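Local coordinates for succinylglutamate desuccinylase (Vibrio parahaemolyticus, PDB 2BCO), which probably hydrolyses N2-succinylglutamate to succinate and glutamate, the last step of arginine degradation by the AST pathway, with one zinc ion per subunit, at residues I58-H63 / F93-P98; P69-D74 / A224-N229; R106-N111 / T124-I129; R149-L154 / S201-Y206. One frame throughout, in Å; residues are numbered along the deposited sequence.

How the contacts relate
Contacts 1 and 4 lie in the core of the catalytic domain, whereas contacts 2 and 3 are nearer the surface. Contact 1 pairs strands 55-60 and 90-95, and contact 4 lays helix 203-211 against strand 149-157, the neighbour of 55-60 in the sheet. Helix 68-81, which links the two strands of contact 1, supplies one half of contact 2 and packs on Cys60 and Phe93. Contact 3 sits beyond the strand ends and bonds to His63 and His97 of contact 1. The chemistry follows depth: backbone bonding and aromatic packing inside, and toward the surface carboxylates that collect N-H groups from loops and a helix start.

Contact 1: residues I58-H63 / F93-P98. With ZN (zinc ion), chain C.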
loop_
_atom_site.group_PDB
_atom_site.type_symbol
_atom_site.label_atom_id
_atom_site.label_comp_id
_atom_site.label_asym_id
_atom_site.label_seq_id
_atom_site.Cartn_x
_atom_site.Cartn_y
_atom_site.Cartn_z
ATOM N N ILE A 58 7.537 -1.163 -5.767
ATOM C CA ILE A 58 7.308 -0.197 -4.710
ATOM C C ILE A 58 6.517 0.941 -5.333
ATOM O O ILE A 58 7.072 1.785 -6.024
ATOM C CB ILE A 58 8.648 0.328 -4.145
ATOM C CG1 ILE A 58 9.496 -0.854 -3.646
ATOM C CG2 ILE A 58 8.386 1.313 -3.007
ATOM C CD1 ILE A 58 10.961 -0.505 -3.393
ATOM N N SER A 59 5.210 0.955 -5.103
ATOM C CA SER A 59 4.385 2.005 -5.673
ATOM C C SER A 59 3.902 3.010 -4.644
ATOM O O SER A 59 3.732 2.703 -3.464
ATOM C CB SER A 59 3.187 1.400 -6.431
ATOM O OG SER A 59 2.362 0.610 -5.595
ATOM N N CYS A 60 3.706 4.232 -5.104
ATOM C CA CYS A 60 3.211 5.286 -4.249
ATOM C C CYS A 60 2.353 6.189 -5.111
ATOM O O CYS A 60 2.409 6.125 -6.345
ATOM C CB CYS A 60 4.372 6.079 -3.648
ATOM S SG CYS A 60 5.395 6.880 -4.858
ATOM N N GLY A 61 1.546 7.019 -4.466
ATOM C CA GLY A 61 0.713 7.930 -5.216
ATOM C C GLY A 61 -0.511 7.380 -5.934
ATOM O O GLY A 61 -1.015 8.054 -6.826
ATOM N N ILE A 62 -0.984 6.184 -5.582
ATOM C CA ILE A 62 -2.191 5.643 -6.206
ATOM C C ILE A 62 -3.255 6.722 -5.987
ATOM O O ILE A 62 -4.130 6.946 -6.830
ATOM C CB ILE A 62 -2.630 4.302 -5.543
ATOM C CG1 ILE A 62 -1.821 3.148 -6.137
ATOM C CG2 ILE A 62 -4.130 4.046 -5.756
ATOM C CD1 ILE A 62 -1.969 2.999 -7.654
ATOM N N HIS A 63 -3.142 7.383 -4.836
ATOM C CA HIS A 63 -3.998 8.493 -4.429
ATOM C C HIS A 63 -3.035 9.684 -4.465
ATOM O O HIS A 63 -2.002 9.666 -3.797
ATOM C CB HIS A 63 -4.540 8.259 -3.014
ATOM C CG HIS A 63 -5.595 7.199 -2.952
ATOM N ND1 HIS A 63 -5.875 6.486 -1.807
ATOM C CD2 HIS A 63 -6.455 6.745 -3.894
ATOM C CE1 HIS A 63 -6.859 5.639 -2.045
ATOM N NE2 HIS A 63 -7.229 5.775 -3.303
ATOM N N PHE A 93 9.942 1.130 -9.188
ATOM C CA PHE A 93 9.385 2.272 -8.469
ATOM C C PHE A 93 8.315 2.939 -9.298
ATOM O O PHE A 93 8.513 3.258 -10.478
ATOM C CB PHE A 93 10.470 3.300 -8.113
ATOM C CG PHE A 93 11.467 2.805 -7.088
ATOM C CD1 PHE A 93 12.593 2.095 -7.477
ATOM C CD2 PHE A 93 11.258 3.030 -5.733
ATOM C CE1 PHE A 93 13.508 1.610 -6.525
ATOM C CE2 PHE A 93 12.163 2.552 -4.769
ATOM C CZ PHE A 93 13.291 1.839 -5.173
ATOM N N ILE A 94 7.175 3.168 -8.675
ATOM C CA ILE A 94 6.083 3.763 -9.394
ATOM C C ILE A 94 5.471 4.950 -8.675
ATOM O O ILE A 94 5.222 4.906 -7.467
ATOM C CB ILE A 94 4.964 2.709 -9.649
ATOM C CG1 ILE A 94 5.510 1.551 -10.490
ATOM C CG2 ILE A 94 3.774 3.353 -10.353
ATOM C CD1 ILE A 94 4.490 0.441 -10.710
ATOM N N ILE A 95 5.274 6.027 -9.420
ATOM C CA ILE A 95 4.589 7.198 -8.901
ATOM C C ILE A 95 3.372 7.163 -9.818
ATOM O O ILE A 95 3.422 7.635 -10.948
ATOM C CB ILE A 95 5.358 8.514 -9.136
ATOM C CG1 ILE A 95 6.623 8.555 -8.285
ATOM C CG2 ILE A 95 4.464 9.704 -8.788
ATOM C CD1 ILE A 95 7.506 9.734 -8.590
ATOM N N ALA A 96 2.299 6.544 -9.349
ATOM C CA ALA A 96 1.098 6.434 -10.150
ATOM C C ALA A 96 0.313 7.727 -10.038
ATOM O O ALA A 96 0.316 8.363 -8.995
ATOM C CB ALA A 96 0.250 5.269 -9.653
ATOM N N HIS A 97 -0.332 8.139 -11.116
ATOM C CA HIS A 97 -1.167 9.342 -11.067
ATOM C C HIS A 97 -0.569 10.706 -10.697
ATOM O O HIS A 97 -1.105 11.413 -9.841
ATOM C CB HIS A 97 -2.335 9.082 -10.132
ATOM C CG HIS A 97 -3.632 9.579 -10.655
ATOM N ND1 HIS A 97 -3.721 10.375 -11.780
ATOM C CD2 HIS A 97 -4.906 9.383 -10.237
ATOM C CE1 HIS A 97 -4.984 10.641 -12.031
ATOM N NE2 HIS A 97 -5.728 10.048 -11.107
ATOM N N PRO A 98 0.523 11.116 -11.350
ATOM C CA PRO A 98 1.098 12.417 -11.007
ATOM C C PRO A 98 0.151 13.606 -11.259
ATOM O O PRO A 98 0.276 14.658 -10.634
ATOM C CB PRO A 98 2.355 12.475 -11.872
ATOM C CG PRO A 98 1.977 11.640 -13.065
ATOM C CD PRO A 98 1.289 10.466 -12.425
HETATM ZN ZN ZN C . -4.365 5.769 -0.129
HETATM O O HOH W 1 -5.815 5.587 1.973
#
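The carbonyl oxygen of Ile94 is approached by two groups of strand 55-60: Cys60 N donates a hydrogen bond to Ile94 O at 2.9 Å, and Ser59 CA adds a C-H...O contact at 3.5 Å. Two further backbone bonds flank it, Ile94 N to Ile58 O and Ala96 N to Cys60 O, both 3.0 Å. Ile58 and Phe93 lie side by side on the face that also carries Cys60 and Ile95; CD1 of Ile58 comes within 3.6 Å of CE2 on the Phe93 ring, which helix 68-81 also covers. Past the strands, the CB of Ile62 points away, yet CG1 set anti to the carbonyl carbon (chi1 -82°) and a bent second torsion bring CD1 to Ala96 CB at 3.8 Å. The chain then delivers His63, whose ND1 binds zinc at 2.4 Å alongside Glu66 and His155. Parallel strands joined through helix 68-81 make a beta-alpha-beta unit, and a metal-binding turn at the strand's carboxyl end is characteristic of the zinc carboxypeptidase-like fold.

Contact 2: residues P69-D74 / A224-N229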
loop_
_atom_site.group_PDB
_atom_site.type_symbol
_atom_site.label_atom_id
_atom_site.label_comp_id
_atom_site.label_asym_id
_atom_site.label_seq_id
_atom_site.Cartn_x
_atom_site.Cartn_y
_atom_site.Cartn_z
ATOM N N PRO A 69 5.143 9.034 1.256
ATOM C CA PRO A 69 5.886 7.919 0.659
ATOM C C PRO A 69 6.604 8.325 -0.628
ATOM O O PRO A 69 7.671 7.790 -0.950
ATOM C CB PRO A 69 4.804 6.866 0.411
ATOM C CG PRO A 69 3.783 7.175 1.469
ATOM C CD PRO A 69 3.722 8.687 1.417
HETATM N N MSE A 70 6.010 9.263 -1.360
HETATM C CA MSE A 70 6.599 9.740 -2.603
HETATM C C MSE A 70 7.940 10.388 -2.279
HETATM O O MSE A 70 8.918 10.200 -3.006
HETATM C CB MSE A 70 5.670 10.756 -3.281
HETATM C CG MSE A 70 4.242 10.261 -3.471
HETATM SE SE MSE A 70 3.081 11.487 -4.447
HETATM C CE MSE A 70 3.992 13.154 -4.045
ATOM N N GLU A 71 7.982 11.142 -1.180
ATOM C CA GLU A 71 9.210 11.807 -0.749
ATOM C C GLU A 71 10.250 10.762 -0.354
ATOM O O GLU A 71 11.424 10.899 -0.696
ATOM C CB GLU A 71 8.956 12.739 0.449
ATOM C CG GLU A 71 7.994 13.898 0.192
ATOM C CD GLU A 71 8.294 15.115 1.085
ATOM O OE1 GLU A 71 7.398 15.565 1.843
ATOM O OE2 GLU A 71 9.443 15.616 1.024
ATOM N N LEU A 72 9.817 9.718 0.360
ATOM C CA LEU A 72 10.737 8.650 0.779
ATOM C C LEU A 72 11.302 7.943 -0.444
ATOM O O LEU A 72 12.500 7.669 -0.515
ATOM C CB LEU A 72 10.030 7.624 1.675
ATOM C CG LEU A 72 9.507 8.146 3.015
ATOM C CD1 LEU A 72 8.995 6.978 3.846
ATOM C CD2 LEU A 72 10.631 8.900 3.764
ATOM N N VAL A 73 10.433 7.644 -1.403
ATOM C CA VAL A 73 10.859 6.987 -2.632
ATOM C C VAL A 73 11.835 7.903 -3.362
ATOM O O VAL A 73 12.856 7.458 -3.871
ATOM C CB VAL A 73 9.649 6.679 -3.563
ATOM C CG1 VAL A 73 10.137 6.249 -4.947
ATOM C CG2 VAL A 73 8.791 5.571 -2.947
ATOM N N ASP A 74 11.529 9.193 -3.392
ATOM C CA ASP A 74 12.392 10.146 -4.075
ATOM C C ASP A 74 13.812 10.188 -3.510
ATOM O O ASP A 74 14.778 10.326 -4.261
ATOM C CB ASP A 74 11.784 11.541 -4.018
ATOM C CG ASP A 74 12.582 12.546 -4.809
ATOM O OD1 ASP A 74 12.639 12.417 -6.050
ATOM O OD2 ASP A 74 13.157 13.461 -4.184
ATOM N N ALA A 224 -0.484 15.180 3.556
ATOM C CA ALA A 224 0.035 16.531 3.728
ATOM C C ALA A 224 0.779 16.859 2.455
ATOM O O ALA A 224 1.132 15.959 1.693
ATOM C CB ALA A 224 0.977 16.606 4.941
ATOM N N ARG A 225 1.021 18.142 2.213
ATOM C CA ARG A 225 1.722 18.543 1.003
ATOM C C ARG A 225 3.173 18.086 1.044
ATOM O O ARG A 225 3.707 17.750 2.102
ATOM C CB ARG A 225 1.680 20.065 0.831
ATOM C CG ARG A 225 0.298 20.682 1.016
ATOM C CD ARG A 225 0.301 22.193 0.780
ATOM N NE ARG A 225 -1.028 22.757 0.965
ATOM C CZ ARG A 225 -1.536 23.121 2.139
ATOM N NH1 ARG A 225 -0.824 23.004 3.257
ATOM N NH2 ARG A 225 -2.779 23.562 2.202
ATOM N N ILE A 226 3.796 18.058 -0.125
ATOM C CA ILE A 226 5.190 17.692 -0.247
ATOM C C ILE A 226 6.030 18.754 0.493
ATOM O O ILE A 226 5.782 19.960 0.359
ATOM C CB ILE A 226 5.590 17.644 -1.740
ATOM C CG1 ILE A 226 4.854 16.488 -2.427
ATOM C CG2 ILE A 226 7.093 17.530 -1.877
ATOM C CD1 ILE A 226 5.161 16.318 -3.924
ATOM N N GLY A 227 7.011 18.293 1.269
ATOM C CA GLY A 227 7.865 19.188 2.024
ATOM C C GLY A 227 7.203 19.622 3.318
ATOM O O GLY A 227 7.763 20.409 4.086
ATOM N N GLU A 228 6.001 19.108 3.562
ATOM C CA GLU A 228 5.259 19.463 4.762
ATOM C C GLU A 228 4.784 18.224 5.527
ATOM O O GLU A 228 3.835 18.296 6.307
ATOM C CB GLU A 228 4.063 20.363 4.385
ATOM C CG GLU A 228 4.473 21.709 3.769
ATOM C CD GLU A 228 3.292 22.599 3.372
ATOM O OE1 GLU A 228 2.144 22.349 3.806
ATOM O OE2 GLU A 228 3.524 23.575 2.628
ATOM N N ASN A 229 5.453 17.094 5.309
ATOM C CA ASN A 229 5.093 15.851 5.992
ATOM C C ASN A 229 5.870 15.633 7.289
ATOM O O ASN A 229 6.939 16.209 7.500
ATOM C CB ASN A 229 5.328 14.642 5.071
ATOM C CG ASN A 229 4.250 14.497 4.009
ATOM O OD1 ASN A 229 3.070 14.340 4.324
ATOM N ND2 ASN A 229 4.651 14.549 2.749
#
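This is a polar contact near the surface, in which Glu71 of helix 68-81 holds the loop that follows strand 214-220. Its chain, extended beyond CG, brings a single carboxylate oxygen to two donors. Gly227 N bonds to Glu71 OE1 at 2.8 Å, nearly straight at 167° but from above the carboxylate plane. Asn229 ND2 reaches the same OE1 at 3.1 Å along the anti lone pair, in the plane of its own amide, which is turned 50° from the carboxylate. The ND2 group also bonds to Thr67, just before the helix, so the amide is tied at two points. The loop makes a type II beta turn from Arg225 to Glu228, with Gly227 in the third position at a positive phi; Glu228 N closes it on Arg225 O at 3.0 Å. The turn's first and last residues are also joined through their side chains: Arg225 NH1 forms a salt bridge to Glu228 OE1 at 3.1 Å, which lies in the guanidinium plane. Beside the polar bonds lies an apolar patch: Met70, present as selenomethionine, bends at its last torsion and sets CE against Ile226 CD1 at 3.4 Å. Leu11 of helix 10-15 touches both Met70 and Ile226.

Contact 3: residues R106-N111 / T124-I129; sequences RFLEEN and TKELAI
Three successive backbone N-H groups of the loop, from Leu108, Glu109 and Glu110, converge on the carboxylate of Glu126. Leu108 N bonds to Glu126 OE2 at 2.9 Å from above the carboxylate plane. The other oxygen, Glu126 OE1, takes both Glu109 N at 3.0 Å and Glu110 N at 2.8 Å, which come to it from the same face. Glu126 can receive them because its chain is bent at the second torsion (chi2 78°), folding the carboxylate against the loop. OE2 is bonded as well to NE2 of His97, so this buried group has four donors, which would probably favour its ionised form. The loop returns a bond in the reverse direction: the extended chain of Glu109 carries OE2 to Lys125 N, 2.9 Å away, while its OE1 lies across the aliphatic part of Lys125, nearest CG. Farther out, Leu108 CD1 rests on Lys125 CD at 3.8 Å. A water joins Glu110 OE1, at 2.6 Å from it, to the hydroxyl of Thr124, which meanwhile accepts from Leu127 N at 3.0 Å. The loop continues to Asn111, whose OD1 bonds to His63 NE2 and so, as a second-shell residue, is placed to orient that zinc ligand. Thr124 is a classic N-cap, and with Glu109 on the first helical N-H it finishes the start of helix 125-141.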
loop_
_atom_site.group_PDB
_atom_site.type_symbol
_atom_site.label_atom_id
_atom_site.label_comp_id
_atom_site.label_asym_id
_atom_site.label_seq_id
_atom_site.Cartn_x
_atom_site.Cartn_y
_atom_site.Cartn_z
ATOM N N ARG A 106 -7.289 13.349 -4.037
ATOM C CA ARG A 106 -7.207 11.905 -3.912
ATOM C C ARG A 106 -7.204 11.294 -5.308
ATOM O O ARG A 106 -6.402 10.401 -5.619
ATOM C CB ARG A 106 -8.401 11.390 -3.101
ATOM C CG ARG A 106 -8.186 10.017 -2.530
ATOM C CD ARG A 106 -9.360 9.534 -1.686
ATOM N NE ARG A 106 -8.940 8.401 -0.868
ATOM C CZ ARG A 106 -9.750 7.454 -0.412
ATOM N NH1 ARG A 106 -11.047 7.491 -0.689
ATOM N NH2 ARG A 106 -9.258 6.457 0.313
ATOM N N PHE A 107 -8.101 11.798 -6.145
ATOM C CA PHE A 107 -8.233 11.343 -7.518
ATOM C C PHE A 107 -8.843 12.455 -8.369
ATOM O O PHE A 107 -9.204 13.516 -7.850
ATOM C CB PHE A 107 -9.109 10.094 -7.569
ATOM C CG PHE A 107 -10.478 10.276 -6.957
ATOM C CD1 PHE A 107 -11.474 10.985 -7.626
ATOM C CD2 PHE A 107 -10.781 9.707 -5.725
ATOM C CE1 PHE A 107 -12.763 11.120 -7.076
ATOM C CE2 PHE A 107 -12.061 9.830 -5.162
ATOM C CZ PHE A 107 -13.054 10.537 -5.841
ATOM N N LEU A 108 -8.948 12.225 -9.673
ATOM C CA LEU A 108 -9.514 13.229 -10.561
ATOM C C LEU A 108 -10.959 12.877 -10.878
ATOM O O LEU A 108 -11.867 13.674 -10.634
ATOM C CB LEU A 108 -8.692 13.322 -11.839
ATOM C CG LEU A 108 -7.227 13.716 -11.610
ATOM C CD1 LEU A 108 -6.515 13.779 -12.947
ATOM C CD2 LEU A 108 -7.141 15.067 -10.898
ATOM N N GLU A 109 -11.179 11.682 -11.413
ATOM C CA GLU A 109 -12.532 11.267 -11.717
ATOM C C GLU A 109 -13.012 10.163 -10.775
ATOM O O GLU A 109 -14.099 10.261 -10.216
ATOM C CB GLU A 109 -12.623 10.845 -13.184
ATOM C CG GLU A 109 -12.330 12.009 -14.124
ATOM C CD GLU A 109 -12.306 11.629 -15.595
ATOM O OE1 GLU A 109 -12.097 12.543 -16.423
ATOM O OE2 GLU A 109 -12.487 10.434 -15.924
ATOM N N GLU A 110 -12.197 9.133 -10.568
ATOM C CA GLU A 110 -12.596 8.036 -9.685
ATOM C C GLU A 110 -11.407 7.464 -8.895
ATOM O O GLU A 110 -10.272 7.520 -9.355
ATOM C CB GLU A 110 -13.239 6.930 -10.518
ATOM C CG GLU A 110 -14.348 6.188 -9.813
ATOM C CD GLU A 110 -14.738 4.917 -10.536
ATOM O OE1 GLU A 110 -14.783 4.950 -11.778
ATOM O OE2 GLU A 110 -15.001 3.892 -9.866
ATOM N N ASN A 111 -11.680 6.924 -7.712
ATOM C CA ASN A 111 -10.652 6.331 -6.846
ATOM C C ASN A 111 -9.888 5.262 -7.629
ATOM O O ASN A 111 -10.433 4.213 -7.950
ATOM C CB ASN A 111 -11.314 5.685 -5.623
ATOM C CG ASN A 111 -10.305 5.151 -4.595
ATOM O OD1 ASN A 111 -9.123 4.968 -4.878
ATOM N ND2 ASN A 111 -10.791 4.890 -3.399
ATOM N N THR A 124 -12.746 6.172 -17.320
ATOM C CA THR A 124 -12.279 7.324 -16.532
ATOM C C THR A 124 -10.776 7.465 -16.706
ATOM O O THR A 124 -10.124 6.550 -17.195
ATOM C CB THR A 124 -12.571 7.167 -15.006
ATOM O OG1 THR A 124 -11.857 6.036 -14.478
ATOM C CG2 THR A 124 -14.070 7.012 -14.760
ATOM N N LYS A 125 -10.215 8.605 -16.317
ATOM C CA LYS A 125 -8.768 8.778 -16.430
ATOM C C LYS A 125 -8.086 7.684 -15.606
ATOM O O LYS A 125 -7.089 7.102 -16.027
ATOM C CB LYS A 125 -8.326 10.143 -15.896
ATOM C CG LYS A 125 -8.767 11.327 -16.716
ATOM C CD LYS A 125 -8.106 12.612 -16.218
ATOM C CE LYS A 125 -8.628 13.839 -16.966
ATOM N NZ LYS A 125 -8.475 13.695 -18.443
ATOM N N GLU A 126 -8.631 7.401 -14.430
ATOM C CA GLU A 126 -8.042 6.384 -13.567
ATOM C C GLU A 126 -8.147 4.955 -14.127
ATOM O O GLU A 126 -7.274 4.118 -13.874
ATOM C CB GLU A 126 -8.666 6.473 -12.172
ATOM C CG GLU A 126 -8.196 7.682 -11.344
ATOM C CD GLU A 126 -8.866 9.015 -11.720
ATOM O OE1 GLU A 126 -9.992 9.005 -12.263
ATOM O OE2 GLU A 126 -8.270 10.081 -11.445
ATOM N N LEU A 127 -9.191 4.680 -14.909
ATOM C CA LEU A 127 -9.357 3.346 -15.478
ATOM C C LEU A 127 -8.183 3.041 -16.407
ATOM O O LEU A 127 -7.557 1.976 -16.319
ATOM C CB LEU A 127 -10.671 3.242 -16.265
ATOM C CG LEU A 127 -11.459 1.922 -16.180
ATOM C CD1 LEU A 127 -12.263 1.721 -17.467
ATOM C CD2 LEU A 127 -10.527 0.747 -15.974
ATOM N N ALA A 128 -7.902 3.986 -17.298
ATOM C CA ALA A 128 -6.809 3.854 -18.251
ATOM C C ALA A 128 -5.481 3.694 -17.520
ATOM O O ALA A 128 -4.611 2.942 -17.962
ATOM C CB ALA A 128 -6.759 5.074 -19.168
ATOM N N ILE A 129 -5.330 4.407 -16.405
ATOM C CA ILE A 129 -4.116 4.327 -15.606
ATOM C C ILE A 129 -4.009 2.911 -15.031
ATOM O O ILE A 129 -2.984 2.249 -15.168
ATOM C CB ILE A 129 -4.140 5.332 -14.414
ATOM C CG1 ILE A 129 -4.324 6.764 -14.920
ATOM C CG2 ILE A 129 -2.849 5.224 -13.619
ATOM C CD1 ILE A 129 -3.228 7.239 -15.829
HETATM O O HOH W 2 -13.689 4.017 -13.915
#

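Contact 4: residues R149-L154 / S201-Y206; sequences RWHLDL and STFSWY
His151 of strand 149-157 reaches across to Phe203 at the start of helix 203-211. From CB, which points at the helix, CG continues opposite the backbone N (chi1 -175°) and carries the ring toward Phe203 in the helix's first turn. ND1 passes 3.8 Å from Phe203 O and finds its hydrogen-bond partner in Ser207. CE1 stands over the centre of the Phe203 ring, 3.4 Å above its plane, and NE2 lies 3.5 Å from CE2 of Phe203 while bonding to Ser59. The result is a T-shaped stack, histidine edge on phenylalanine face, with the planes at 84° and the centroids 4.5 Å apart. Two residues along, Asp153 OD1 takes a hydrogen bond at 2.6 Å from a water that accepts from Ser204 N. The Asp153 carboxylate accepts a hydrogen bond from the zinc ligand His155 on OD1 and is bonded to Ser59 on OD2. Such a carboxylate-histidine-metal chain would probably polarise the imidazole and make it a stronger donor to zinc.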
loop_
_atom_site.group_PDB
_atom_site.type_symbol
_atom_site.label_atom_id
_atom_site.label_comp_id
_atom_site.label_asym_id
_atom_site.label_seq_id
_atom_site.Cartn_x
_atom_site.Cartn_y
_atom_site.Cartn_z
ATOM N N ARG A 149 8.586 -12.594 -5.530
ATOM C CA ARG A 149 7.732 -11.424 -5.719
ATOM C C ARG A 149 7.198 -10.662 -4.502
ATOM O O ARG A 149 6.625 -11.242 -3.570
ATOM C CB ARG A 149 6.571 -11.813 -6.622
ATOM C CG ARG A 149 7.019 -12.369 -7.956
ATOM C CD ARG A 149 5.867 -13.036 -8.667
ATOM N NE ARG A 149 6.290 -13.778 -9.851
ATOM C CZ ARG A 149 5.503 -14.633 -10.498
ATOM N NH1 ARG A 149 4.265 -14.840 -10.064
ATOM N NH2 ARG A 149 5.945 -15.272 -11.578
ATOM N N TRP A 150 7.378 -9.342 -4.549
ATOM C CA TRP A 150 6.928 -8.434 -3.496
ATOM C C TRP A 150 6.247 -7.217 -4.106
ATOM O O TRP A 150 6.643 -6.739 -5.163
ATOM C CB TRP A 150 8.103 -7.908 -2.661
ATOM C CG TRP A 150 8.788 -8.908 -1.784
ATOM C CD1 TRP A 150 9.502 -9.997 -2.180
ATOM C CD2 TRP A 150 8.884 -8.859 -0.351
ATOM N NE1 TRP A 150 10.058 -10.618 -1.088
ATOM C CE2 TRP A 150 9.708 -9.937 0.041
ATOM C CE3 TRP A 150 8.394 -7.984 0.625
ATOM C CZ2 TRP A 150 10.010 -10.193 1.388
ATOM C CZ3 TRP A 150 8.703 -8.237 1.967
ATOM C CH2 TRP A 150 9.518 -9.322 2.330
ATOM N N HIS A 151 5.225 -6.717 -3.430
ATOM C CA HIS A 151 4.546 -5.517 -3.879
ATOM C C HIS A 151 4.127 -4.722 -2.661
ATOM O O HIS A 151 3.246 -5.121 -1.905
ATOM C CB HIS A 151 3.312 -5.822 -4.731
ATOM C CG HIS A 151 2.673 -4.590 -5.303
ATOM N ND1 HIS A 151 1.597 -4.633 -6.162
ATOM C CD2 HIS A 151 2.971 -3.278 -5.139
ATOM C CE1 HIS A 151 1.258 -3.401 -6.503
ATOM N NE2 HIS A 151 2.075 -2.560 -5.896
ATOM N N LEU A 152 4.788 -3.592 -2.474
ATOM C CA LEU A 152 4.501 -2.705 -1.365
ATOM C C LEU A 152 3.880 -1.433 -1.939
ATOM O O LEU A 152 4.562 -0.629 -2.578
ATOM C CB LEU A 152 5.794 -2.378 -0.612
ATOM C CG LEU A 152 6.382 -3.389 0.380
ATOM C CD1 LEU A 152 6.230 -4.809 -0.105
ATOM C CD2 LEU A 152 7.844 -3.072 0.580
ATOM N N ASP A 153 2.577 -1.278 -1.732
ATOM C CA ASP A 153 1.842 -0.106 -2.208
ATOM C C ASP A 153 1.746 0.895 -1.056
ATOM O O ASP A 153 1.036 0.655 -0.078
ATOM C CB ASP A 153 0.432 -0.500 -2.653
ATOM C CG ASP A 153 -0.280 0.635 -3.351
ATOM O OD1 ASP A 153 -1.522 0.613 -3.461
ATOM O OD2 ASP A 153 0.423 1.557 -3.803
ATOM N N LEU A 154 2.427 2.028 -1.194
ATOM C CA LEU A 154 2.477 3.033 -0.127
ATOM C C LEU A 154 1.422 4.142 -0.144
ATOM O O LEU A 154 1.348 4.943 -1.083
ATOM C CB LEU A 154 3.875 3.645 -0.106
ATOM C CG LEU A 154 4.999 2.625 -0.337
ATOM C CD1 LEU A 154 6.365 3.323 -0.219
ATOM C CD2 LEU A 154 4.878 1.478 0.694
ATOM N N SER A 201 -10.276 -4.734 -4.725
ATOM C CA SER A 201 -10.114 -4.129 -6.039
ATOM C C SER A 201 -8.908 -3.208 -6.041
ATOM O O SER A 201 -8.754 -2.387 -6.951
ATOM C CB SER A 201 -11.353 -3.309 -6.385
ATOM O OG SER A 201 -11.483 -2.232 -5.458
ATOM N N THR A 202 -8.056 -3.341 -5.026
ATOM C CA THR A 202 -6.879 -2.487 -4.921
ATOM C C THR A 202 -5.709 -2.975 -5.751
ATOM O O THR A 202 -5.704 -4.093 -6.257
ATOM C CB THR A 202 -6.411 -2.345 -3.465
ATOM O OG1 THR A 202 -5.982 -3.627 -2.973
ATOM C CG2 THR A 202 -7.548 -1.784 -2.597
ATOM N N PHE A 203 -4.713 -2.113 -5.874
ATOM C CA PHE A 203 -3.517 -2.407 -6.641
ATOM C C PHE A 203 -2.735 -3.538 -5.962
ATOM O O PHE A 203 -2.190 -4.422 -6.632
ATOM C CB PHE A 203 -2.683 -1.130 -6.729
ATOM C CG PHE A 203 -1.509 -1.214 -7.667
ATOM C CD1 PHE A 203 -1.555 -2.010 -8.811
ATOM C CD2 PHE A 203 -0.376 -0.439 -7.436
ATOM C CE1 PHE A 203 -0.498 -2.022 -9.707
ATOM C CE2 PHE A 203 0.687 -0.440 -8.329
ATOM C CZ PHE A 203 0.629 -1.239 -9.467
ATOM N N SER A 204 -2.692 -3.498 -4.631
ATOM C CA SER A 204 -2.010 -4.506 -3.830
ATOM C C SER A 204 -2.685 -5.871 -3.999
ATOM O O SER A 204 -2.020 -6.888 -4.207
ATOM C CB SER A 204 -2.044 -4.089 -2.354
ATOM O OG SER A 204 -1.471 -5.079 -1.527
ATOM N N TRP A 205 -4.011 -5.885 -3.895
ATOM C CA TRP A 205 -4.771 -7.120 -4.052
ATOM C C TRP A 205 -4.536 -7.715 -5.439
ATOM O O TRP A 205 -4.424 -8.927 -5.582
ATOM C CB TRP A 205 -6.274 -6.871 -3.857
ATOM C CG TRP A 205 -7.142 -8.000 -4.387
ATOM C CD1 TRP A 205 -7.494 -9.141 -3.729
ATOM C CD2 TRP A 205 -7.688 -8.121 -5.715
ATOM N NE1 TRP A 205 -8.219 -9.962 -4.560
ATOM C CE2 TRP A 205 -8.353 -9.365 -5.776
ATOM C CE3 TRP A 205 -7.679 -7.300 -6.847
ATOM C CZ2 TRP A 205 -9.000 -9.812 -6.946
ATOM C CZ3 TRP A 205 -8.325 -7.747 -8.009
ATOM C CH2 TRP A 205 -8.976 -8.991 -8.044
ATOM N N TYR A 206 -4.462 -6.864 -6.459
ATOM C CA TYR A 206 -4.252 -7.345 -7.822
ATOM C C TYR A 206 -2.955 -8.145 -7.984
ATOM O O TYR A 206 -2.923 -9.150 -8.694
ATOM C CB TYR A 206 -4.245 -6.175 -8.805
ATOM C CG TYR A 206 -4.080 -6.595 -10.243
ATOM C CD1 TYR A 206 -5.180 -6.975 -11.005
ATOM C CD2 TYR A 206 -2.821 -6.616 -10.848
ATOM C CE1 TYR A 206 -5.038 -7.359 -12.345
ATOM C CE2 TYR A 206 -2.667 -7.000 -12.185
ATOM C CZ TYR A 206 -3.782 -7.369 -12.925
ATOM O OH TYR A 206 -3.658 -7.725 -14.246
HETATM O O HOH W 3 -3.460 -0.980 -2.845
#